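Local structure of hypothetical protein (Neisseria meningitidis Z2491, 2F46) at residues Q29-A39 against I64-V73; T111-W119 against R136-F147. The protein is of unknown function but probably acts as a phosphatase of a nonclassical, eukaryotic-like kind, built on a cysteine-phosphatase-like fold. All blocks are in the same frame, centred on the assembly; numbering follows the deposited sequence. Where two conformers were deposited one is given.

The two contacts lie on either side of the five-stranded mixed sheet, their centres 22 Å apart and on opposite sides of the chain's centre; they illustrate how a layered alpha/beta fold can carry quite separate helix packings. Contact 1 comes first along the chain, joining the approach to helix 35-41 and the helix itself to the end of helix 61-68 and the residues that follow, and is complete before contact 2 begins. Contact 2 joins the start of helix 113-125 to the end of helix 130-139 and the turn after it. Strand 105-108 relates them: contact 1 packs against it, and contact 2 opens just after it, where cysteine phosphatases usually carry the phosphate-binding loop.

Contact 1. Residues Q29-A39 against I64-V73; sequences QLTKADAEQIA and IKQWLEQAGV
Asp34 OD2 is gripped by two groups of Thr31, the residue whose carbonyl carbon rests near the Trp67 ring. Thr31 N reaches Asp34 OD2 at 2.8 Å on its anti side, close to the carboxylate plane, while Thr31 OG1 comes from above that plane at 3.2 Å. The two bonds tie the backbone just ahead of helix 35-41 to the Asp34 side chain, next to Lys32, which runs over the indole. Lys32 CG stands anti to the backbone N (chi1 -173°) and the rest of the chain runs extended, so the methylenes cross the ring at about a right angle to the Trp67 side chain. Lys32 CB makes a CH-pi contact, 3.5 Å from the centroid of the six-membered ring of Trp67 and almost straight above it, and Lys32 CD lies 3.6 Å from Trp67 NE1. At the far end one water, lying in the ring plane at the indole edge, accepts from both Lys32 NZ and Trp67 NE1.

Each segment belongs to a beta-alpha-beta crossover, the first linking strands 24-27 and 45-48, the second 45-48 and 75-78, and their apolar residues face one another beside the sheet. Leu68 fills the middle: its CD1 meets Ile38 CD1 at 3.7 Å and also Leu30 CD1, while its CD2 packs on Ala35 and touches Ile38 CD1. Beneath this group lie Ile46 and Phe76 of the sheet. Ile64 CD1 packs against Leu30 O at 3.4 Å; the oxygen's hydrogen bond comes from Gln29 NE2, on an in-plane lone pair, while Gln29 OE1 is bonded to Arg50. Small residues let the backbones close in at the other end, where Ala39 CA makes a CH...O contact with Ala71 O at 3.5 Å and Ile38 CG2 meets Val73 CG2.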
loop_
_atom_site.group_PDB
_atom_site.type_symbol
_atom_site.label_atom_id
_atom_site.label_comp_id
_atom_site.label_asym_id
_atom_site.label_seq_id
_atom_site.Cartn_x
_atom_site.Cartn_y
_atom_site.Cartn_z
ATOM N N GLN A 29 -8.740 1.963 -3.605
ATOM C CA GLN A 29 -8.683 1.497 -4.989
ATOM C C GLN A 29 -8.505 2.610 -6.006
ATOM O O GLN A 29 -9.286 3.575 -6.017
ATOM C CB GLN A 29 -9.954 0.732 -5.323
ATOM C CG GLN A 29 -10.085 0.273 -6.722
ATOM C CD GLN A 29 -9.072 -0.772 -7.098
ATOM O OE1 GLN A 29 -8.892 -1.764 -6.356
ATOM N NE2 GLN A 29 -8.402 -0.595 -8.247
ATOM N N LEU A 30 -7.507 2.467 -6.841
ATOM C CA LEU A 30 -7.233 3.440 -7.880
ATOM C C LEU A 30 -8.207 3.286 -9.030
ATOM O O LEU A 30 -8.705 2.188 -9.323
ATOM C CB LEU A 30 -5.811 3.322 -8.420
ATOM C CG LEU A 30 -4.746 3.598 -7.377
ATOM C CD1 LEU A 30 -3.371 3.481 -8.003
ATOM C CD2 LEU A 30 -4.915 4.884 -6.645
ATOM N N THR A 31 -8.450 4.425 -9.682
ATOM C CA THR A 31 -9.307 4.493 -10.864
ATOM C C THR A 31 -8.559 5.298 -11.925
ATOM O O THR A 31 -7.556 5.932 -11.634
ATOM C CB THR A 31 -10.596 5.220 -10.561
ATOM O OG1 THR A 31 -10.286 6.578 -10.239
ATOM C CG2 THR A 31 -11.302 4.560 -9.386
ATOM N N LYS A 32 -9.063 5.289 -13.155
ATOM C CA LYS A 32 -8.462 6.083 -14.234
ATOM C C LYS A 32 -8.353 7.558 -13.869
ATOM O O LYS A 32 -7.389 8.227 -14.222
ATOM C CB LYS A 32 -9.323 5.966 -15.483
ATOM C CG LYS A 32 -8.723 6.596 -16.687
ATOM C CD LYS A 32 -9.607 6.348 -17.892
ATOM C CE LYS A 32 -8.941 6.866 -19.133
ATOM N NZ LYS A 32 -9.713 6.462 -20.342
ATOM N N ALA A 33 -9.352 8.049 -13.144
ATOM C CA ALA A 33 -9.407 9.421 -12.725
ATOM C C ALA A 33 -8.268 9.832 -11.812
ATOM O O ALA A 33 -8.045 11.014 -11.638
ATOM C CB ALA A 33 -10.734 9.705 -12.050
ATOM N N ASP A 34 -7.548 8.861 -11.221
ATOM C CA ASP A 34 -6.426 9.179 -10.336
ATOM C C ASP A 34 -5.126 9.533 -11.038
ATOM O O ASP A 34 -4.183 9.964 -10.372
ATOM C CB ASP A 34 -6.159 8.005 -9.371
ATOM C CG ASP A 34 -7.234 7.867 -8.348
ATOM O OD1 ASP A 34 -7.565 8.865 -7.661
ATOM O OD2 ASP A 34 -7.776 6.758 -8.209
ATOM N N ALA A 35 -5.074 9.370 -12.360
ATOM C CA ALA A 35 -3.859 9.640 -13.125
ATOM C C ALA A 35 -3.299 11.040 -12.901
ATOM O O ALA A 35 -2.091 11.204 -12.713
ATOM C CB ALA A 35 -4.095 9.413 -14.584
ATOM N N GLU A 36 -4.161 12.060 -12.933
ATOM C CA GLU A 36 -3.694 13.437 -12.744
ATOM C C GLU A 36 -2.953 13.626 -11.441
ATOM O O GLU A 36 -1.867 14.191 -11.418
ATOM C CB GLU A 36 -4.853 14.440 -12.788
ATOM C CG GLU A 36 -4.992 15.174 -14.112
ATOM N N GLN A 37 -3.542 13.178 -10.334
ATOM C CA GLN A 37 -2.920 13.403 -9.059
ATOM C C GLN A 37 -1.631 12.587 -8.928
ATOM O O GLN A 37 -0.665 13.028 -8.313
ATOM C CB GLN A 37 -3.879 13.090 -7.909
ATOM C CG GLN A 37 -3.248 13.355 -6.548
ATOM C CD GLN A 37 -4.114 12.967 -5.356
ATOM O OE1 GLN A 37 -5.151 12.291 -5.500
ATOM N NE2 GLN A 37 -3.680 13.380 -4.181
ATOM N N ILE A 38 -1.662 11.374 -9.483
ATOM C CA ILE A 38 -0.496 10.501 -9.438
ATOM C C ILE A 38 0.682 11.149 -10.163
ATOM O O ILE A 38 1.800 11.129 -9.648
ATOM C CB ILE A 38 -0.873 9.115 -9.981
ATOM C CG1 ILE A 38 -1.647 8.386 -8.878
ATOM C CG2 ILE A 38 0.332 8.282 -10.354
ATOM C CD1 ILE A 38 -2.326 7.087 -9.286
ATOM N N ALA A 39 0.396 11.746 -11.319
ATOM C CA ALA A 39 1.430 12.441 -12.107
ATOM C C ALA A 39 1.968 13.642 -11.335
ATOM O O ALA A 39 3.186 13.891 -11.301
ATOM C CB ALA A 39 0.881 12.862 -13.420
ATOM N N ILE A 64 -5.075 -0.811 -14.605
ATOM C CA ILE A 64 -4.483 0.274 -13.837
ATOM C C ILE A 64 -3.092 0.569 -14.380
ATOM O O ILE A 64 -2.743 1.753 -14.570
ATOM C CB ILE A 64 -4.454 -0.074 -12.319
ATOM C CG1 ILE A 64 -5.869 -0.121 -11.733
ATOM C CG2 ILE A 64 -3.604 0.918 -11.519
ATOM C CD1 ILE A 64 -6.638 1.174 -11.813
ATOM N N LYS A 65 -2.289 -0.463 -14.616
ATOM C CA LYS A 65 -0.986 -0.305 -15.212
ATOM C C LYS A 65 -1.060 0.421 -16.554
ATOM O O LYS A 65 -0.298 1.357 -16.812
ATOM C CB LYS A 65 -0.250 -1.656 -15.318
ATOM C CG LYS A 65 1.117 -1.593 -15.984
ATOM C CD LYS A 65 1.858 -2.887 -15.828
ATOM C CE LYS A 65 3.187 -2.851 -16.562
ATOM N NZ LYS A 65 3.923 -4.134 -16.310
ATOM N N GLN A 66 -1.963 0.008 -17.433
ATOM C CA GLN A 66 -2.127 0.701 -18.734
ATOM C C GLN A 66 -2.421 2.173 -18.587
ATOM O O GLN A 66 -1.848 3.004 -19.316
ATOM C CB GLN A 66 -3.291 0.095 -19.503
ATOM C CG GLN A 66 -2.972 -1.120 -20.282
ATOM C CD GLN A 66 -4.021 -1.371 -21.381
ATOM O OE1 GLN A 66 -5.064 -1.989 -21.140
ATOM N NE2 GLN A 66 -3.733 -0.892 -22.582
ATOM N N TRP A 67 -3.324 2.524 -17.688
ATOM C CA TRP A 67 -3.724 3.919 -17.503
ATOM C C TRP A 67 -2.571 4.706 -16.904
ATOM O O TRP A 67 -2.274 5.826 -17.345
ATOM C CB TRP A 67 -4.955 4.043 -16.601
ATOM C CG TRP A 67 -6.250 3.602 -17.197
ATOM C CD1 TRP A 67 -6.625 3.689 -18.509
ATOM C CD2 TRP A 67 -7.388 3.079 -16.491
ATOM N NE1 TRP A 67 -7.902 3.225 -18.667
ATOM C CE2 TRP A 67 -8.409 2.867 -17.446
ATOM C CE3 TRP A 67 -7.652 2.795 -15.147
ATOM C CZ2 TRP A 67 -9.654 2.321 -17.108
ATOM C CZ3 TRP A 67 -8.894 2.259 -14.809
ATOM C CH2 TRP A 67 -9.878 2.021 -15.792
ATOM N N LEU A 68 -1.866 4.124 -15.945
ATOM C CA LEU A 68 -0.878 4.894 -15.191
ATOM C C LEU A 68 0.535 4.952 -15.793
ATOM O O LEU A 68 1.336 5.793 -15.387
ATOM C CB LEU A 68 -0.857 4.463 -13.716
ATOM C CG LEU A 68 -2.163 4.607 -12.977
ATOM C CD1 LEU A 68 -1.969 4.203 -11.519
ATOM C CD2 LEU A 68 -2.701 6.020 -13.060
ATOM N N GLU A 69 0.844 4.100 -16.754
ATOM C CA GLU A 69 2.095 4.216 -17.502
ATOM C C GLU A 69 2.142 5.554 -18.255
ATOM O O GLU A 69 3.209 6.044 -18.585
ATOM C CB GLU A 69 2.235 3.081 -18.513
ATOM C CG GLU A 69 2.689 1.777 -17.901
ATOM C CD GLU A 69 2.607 0.622 -18.874
ATOM O OE1 GLU A 69 1.805 0.703 -19.833
ATOM O OE2 GLU A 69 3.341 -0.366 -18.677
ATOM N N GLN A 70 0.973 6.122 -18.518
ATOM C CA GLN A 70 0.873 7.426 -19.145
ATOM C C GLN A 70 0.981 8.553 -18.130
ATOM O O GLN A 70 0.909 9.730 -18.502
ATOM C CB GLN A 70 -0.453 7.517 -19.898
ATOM C CG GLN A 70 -0.618 6.452 -20.986
ATOM C CD GLN A 70 0.594 6.372 -21.919
ATOM O OE1 GLN A 70 1.139 7.405 -22.346
ATOM N NE2 GLN A 70 1.027 5.146 -22.229
ATOM N N ALA A 71 1.168 8.192 -16.858
ATOM C CA ALA A 71 1.207 9.147 -15.740
ATOM C C ALA A 71 2.585 9.222 -15.078
ATOM O O ALA A 71 2.715 9.752 -13.964
ATOM C CB ALA A 71 0.149 8.763 -14.700
ATOM N N GLY A 72 3.605 8.676 -15.749
ATOM C CA GLY A 72 4.979 8.806 -15.339
ATOM C C GLY A 72 5.475 7.685 -14.444
ATOM O O GLY A 72 6.610 7.692 -14.005
ATOM N N VAL A 73 4.605 6.713 -14.165
ATOM C CA VAL A 73 4.946 5.611 -13.284
ATOM C C VAL A 73 5.734 4.600 -14.103
ATOM O O VAL A 73 5.280 4.251 -15.195
ATOM C CB VAL A 73 3.672 4.955 -12.730
ATOM C CG1 VAL A 73 4.040 3.822 -11.796
ATOM C CG2 VAL A 73 2.798 5.932 -12.005
HETATM O O HOH W 1 -9.977 3.273 -20.731
#

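Contact 2. Residues T111-W119 against R136-F147; sequences TGTRCSLLW and RAQAAGVNLENF
Leu117 lays CD1 over one face of the Phe147 ring, 3.8 Å from its centroid and nearly on the normal, a CH-pi contact, while CD2 reaches CG of the same ring. Thr113 CG2 approaches Phe147 CE2 obliquely at 3.7 Å. Trp119 has Ser116 O in plane at its edge, and Arg136 meets Trp119 CH2 through its aliphatic CB, at 3.7 Å, and CD. The polar ends point to other partners, Trp119 NE1 to Asp21 and Arg136 NE to Glu132.

Helix 130-139 ends in a Schellman motif with Gly141 as C-prime residue, and the chain then turns back along helix 113-125. Gly112 is the N-cap of that helix; Cys109, a few residues earlier, and Arg114 in its first turn probably belong to the phosphate-binding loop of a cysteine phosphatase. With its CG1 anti to the backbone N (chi1 172°), Val142 sets that methyl 3.8 Å from Thr113 CA. Ser116 OG donates to Gly112 O, which Ser116 N also binds, from above the carbonyl plane, and rests 3.7 Å from Val142 CB. Leu144 and Leu117 lie alongside, pointing opposite ways, with Leu144 CD2 3.9 Å from Leu117 CG. A water 2.7 Å from Thr113 OG1 donates to Asn143 O.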
loop_
_atom_site.group_PDB
_atom_site.type_symbol
_atom_site.label_atom_id
_atom_site.label_comp_id
_atom_site.label_asym_id
_atom_site.label_seq_id
_atom_site.Cartn_x
_atom_site.Cartn_y
_atom_site.Cartn_z
ATOM N N THR A 111 -8.898 -0.336 0.330
ATOM C CA THR A 111 -8.942 0.780 1.262
ATOM C C THR A 111 -7.597 1.353 1.653
ATOM O O THR A 111 -7.539 2.440 2.235
ATOM C CB THR A 111 -9.560 0.324 2.577
ATOM O OG1 THR A 111 -8.786 -0.767 3.103
ATOM C CG2 THR A 111 -11.007 -0.054 2.411
ATOM N N GLY A 112 -6.515 0.621 1.386
ATOM C CA GLY A 112 -5.207 0.949 1.933
ATOM C C GLY A 112 -4.881 0.177 3.201
ATOM O O GLY A 112 -3.741 0.239 3.676
ATOM N N THR A 113 -5.824 -0.595 3.730
ATOM C CA THR A 113 -5.598 -1.380 4.949
ATOM C C THR A 113 -4.465 -2.385 4.776
ATOM O O THR A 113 -3.597 -2.523 5.628
ATOM C CB THR A 113 -6.879 -2.100 5.364
ATOM O OG1 THR A 113 -7.847 -1.078 5.672
ATOM C CG2 THR A 113 -6.672 -2.973 6.586
ATOM N N ARG A 114 -4.509 -3.119 3.675
ATOM C CA ARG A 114 -3.475 -4.160 3.498
ATOM C C ARG A 114 -2.088 -3.578 3.357
ATOM O O ARG A 114 -1.129 -4.132 3.948
ATOM C CB ARG A 114 -3.811 -5.059 2.319
ATOM C CG ARG A 114 -4.964 -5.995 2.618
ATOM C CD ARG A 114 -5.540 -6.632 1.329
ATOM N NE ARG A 114 -6.673 -5.855 0.848
ATOM C CZ ARG A 114 -7.575 -6.336 0.004
ATOM N NH1 ARG A 114 -7.453 -7.542 -0.503
ATOM N NH2 ARG A 114 -8.629 -5.592 -0.304
ATOM N N CYS A 115 -1.961 -2.469 2.622
ATOM C CA CYS A 115 -0.688 -1.766 2.469
ATOM C C CYS A 115 -0.160 -1.345 3.849
ATOM O O CYS A 115 1.000 -1.578 4.230
ATOM C CB CYS A 115 -0.842 -0.565 1.536
ATOM S SG CYS A 115 -1.850 -0.902 0.029
ATOM N N SER A 116 -1.079 -0.758 4.619
ATOM C CA SER A 116 -0.717 -0.235 5.922
ATOM C C SER A 116 -0.308 -1.362 6.864
ATOM O O SER A 116 0.584 -1.207 7.706
ATOM C CB SER A 116 -1.857 0.604 6.487
ATOM O OG SER A 116 -2.183 1.688 5.641
ATOM N N LEU A 117 -0.941 -2.518 6.737
ATOM C CA LEU A 117 -0.537 -3.674 7.540
ATOM C C LEU A 117 0.814 -4.244 7.114
ATOM O O LEU A 117 1.641 -4.633 7.965
ATOM C CB LEU A 117 -1.571 -4.765 7.459
ATOM C CG LEU A 117 -2.831 -4.557 8.257
ATOM C CD1 LEU A 117 -3.839 -5.598 7.919
ATOM C CD2 LEU A 117 -2.558 -4.629 9.734
ATOM N N LEU A 118 1.066 -4.356 5.825
ATOM C CA LEU A 118 2.355 -4.853 5.377
ATOM C C LEU A 118 3.478 -3.949 5.902
ATOM O O LEU A 118 4.517 -4.447 6.381
ATOM C CB LEU A 118 2.385 -4.963 3.850
ATOM C CG LEU A 118 1.473 -6.071 3.303
ATOM C CD1 LEU A 118 1.279 -5.866 1.818
ATOM C CD2 LEU A 118 2.041 -7.469 3.576
ATOM N N TRP A 119 3.274 -2.636 5.807
ATOM C CA TRP A 119 4.191 -1.625 6.358
ATOM C C TRP A 119 4.287 -1.805 7.855
ATOM O O TRP A 119 5.380 -1.938 8.433
ATOM C CB TRP A 119 3.693 -0.226 6.012
ATOM C CG TRP A 119 4.446 0.876 6.597
ATOM C CD1 TRP A 119 5.545 1.478 6.068
ATOM C CD2 TRP A 119 4.136 1.564 7.792
ATOM N NE1 TRP A 119 5.981 2.475 6.922
ATOM C CE2 TRP A 119 5.125 2.548 7.985
ATOM C CE3 TRP A 119 3.124 1.416 8.751
ATOM C CZ2 TRP A 119 5.119 3.404 9.067
ATOM C CZ3 TRP A 119 3.110 2.286 9.827
ATOM C CH2 TRP A 119 4.120 3.236 9.993
ATOM N N ARG A 136 0.428 6.421 12.980
ATOM C CA ARG A 136 0.975 6.753 11.643
ATOM C C ARG A 136 0.058 6.303 10.497
ATOM O O ARG A 136 -0.178 7.036 9.561
ATOM C CB ARG A 136 2.380 6.196 11.496
ATOM C CG ARG A 136 3.388 7.077 12.243
ATOM C CD ARG A 136 4.685 6.492 12.122
ATOM N NE ARG A 136 5.738 7.311 12.739
ATOM C CZ ARG A 136 6.441 8.248 12.109
ATOM N NH1 ARG A 136 6.187 8.572 10.847
ATOM N NH2 ARG A 136 7.362 8.904 12.795
ATOM N N ALA A 137 -0.521 5.099 10.622
ATOM C CA ALA A 137 -1.441 4.657 9.579
ATOM C C ALA A 137 -2.684 5.523 9.545
ATOM O O ALA A 137 -3.261 5.816 8.525
ATOM C CB ALA A 137 -1.803 3.172 9.786
ATOM N N GLN A 138 -3.131 5.931 10.732
ATOM C CA GLN A 138 -4.315 6.790 10.813
ATOM C C GLN A 138 -4.080 8.152 10.159
ATOM O O GLN A 138 -4.957 8.698 9.529
ATOM C CB GLN A 138 -4.797 6.940 12.279
ATOM C CG GLN A 138 -6.107 7.681 12.465
ATOM C CD GLN A 138 -7.240 7.006 11.756
ATOM O OE1 GLN A 138 -7.624 7.385 10.648
ATOM N NE2 GLN A 138 -7.768 5.960 12.386
ATOM N N ALA A 139 -2.824 8.607 10.274
ATOM C CA ALA A 139 -2.386 9.839 9.610
ATOM C C ALA A 139 -2.380 9.692 8.087
ATOM O O ALA A 139 -2.461 10.697 7.356
ATOM C CB ALA A 139 -1.031 10.295 10.155
ATOM N N ALA A 140 -2.374 8.437 7.597
ATOM C CA ALA A 140 -2.596 8.180 6.189
ATOM C C ALA A 140 -3.994 7.682 5.833
ATOM O O ALA A 140 -4.220 7.182 4.699
ATOM C CB ALA A 140 -1.590 7.215 5.691
ATOM N N GLY A 141 -4.960 7.929 6.732
ATOM C CA GLY A 141 -6.324 7.718 6.411
ATOM C C GLY A 141 -6.834 6.308 6.693
ATOM O O GLY A 141 -7.959 5.997 6.312
ATOM N N VAL A 142 -6.045 5.507 7.403
ATOM C CA VAL A 142 -6.397 4.095 7.595
ATOM C C VAL A 142 -6.379 3.750 9.075
ATOM O O VAL A 142 -5.375 3.931 9.777
ATOM C CB VAL A 142 -5.401 3.187 6.816
ATOM C CG1 VAL A 142 -5.618 1.731 7.144
ATOM C CG2 VAL A 142 -5.572 3.344 5.342
ATOM N N ASN A 143 -7.476 3.162 9.567
ATOM C CA ASN A 143 -7.588 2.751 10.946
ATOM C C ASN A 143 -7.199 1.277 11.103
ATOM O O ASN A 143 -7.867 0.386 10.564
ATOM C CB ASN A 143 -9.047 2.936 11.405
ATOM C CG ASN A 143 -9.211 2.788 12.893
ATOM O OD1 ASN A 143 -8.373 2.217 13.577
ATOM N ND2 ASN A 143 -10.293 3.352 13.422
ATOM N N LEU A 144 -6.100 1.018 11.817
ATOM C CA LEU A 144 -5.640 -0.354 12.075
ATOM C C LEU A 144 -5.955 -0.843 13.494
ATOM O O LEU A 144 -5.399 -1.851 13.939
ATOM C CB LEU A 144 -4.121 -0.464 11.873
ATOM C CG LEU A 144 -3.670 -0.217 10.442
ATOM C CD1 LEU A 144 -2.134 -0.335 10.385
ATOM C CD2 LEU A 144 -4.345 -1.189 9.453
ATOM N N GLU A 145 -6.877 -0.175 14.189
ATOM C CA GLU A 145 -7.177 -0.532 15.583
ATOM C C GLU A 145 -7.651 -1.985 15.732
ATOM O O GLU A 145 -7.335 -2.652 16.724
ATOM C CB GLU A 145 -8.202 0.442 16.176
ATOM C CG GLU A 145 -7.594 1.779 16.662
ATOM C CD GLU A 145 -6.852 1.662 17.997
ATOM O OE1 GLU A 145 -6.939 0.608 18.663
ATOM O OE2 GLU A 145 -6.178 2.630 18.394
ATOM N N ASN A 146 -8.369 -2.490 14.735
ATOM C CA ASN A 146 -8.844 -3.881 14.768
ATOM C C ASN A 146 -7.742 -4.914 14.546
ATOM O O ASN A 146 -8.027 -6.100 14.607
ATOM C CB ASN A 146 -9.976 -4.120 13.771
ATOM C CG ASN A 146 -11.240 -3.367 14.121
ATOM O OD1 ASN A 146 -11.559 -3.215 15.278
ATOM N ND2 ASN A 146 -11.958 -2.923 13.114
ATOM N N PHE A 147 -6.507 -4.463 14.270
ATOM C CA PHE A 147 -5.355 -5.342 14.084
ATOM C C PHE A 147 -4.320 -5.175 15.171
ATOM O O PHE A 147 -3.214 -5.704 15.052
ATOM C CB PHE A 147 -4.719 -5.072 12.710
ATOM C CG PHE A 147 -5.658 -5.300 11.580
ATOM C CD1 PHE A 147 -5.895 -6.569 11.094
ATOM C CD2 PHE A 147 -6.370 -4.241 11.039
ATOM C CE1 PHE A 147 -6.775 -6.782 10.047
ATOM C CE2 PHE A 147 -7.226 -4.462 9.980
ATOM C CZ PHE A 147 -7.467 -5.732 9.529
HETATM O O HOH W 2 -8.879 -0.427 8.069
#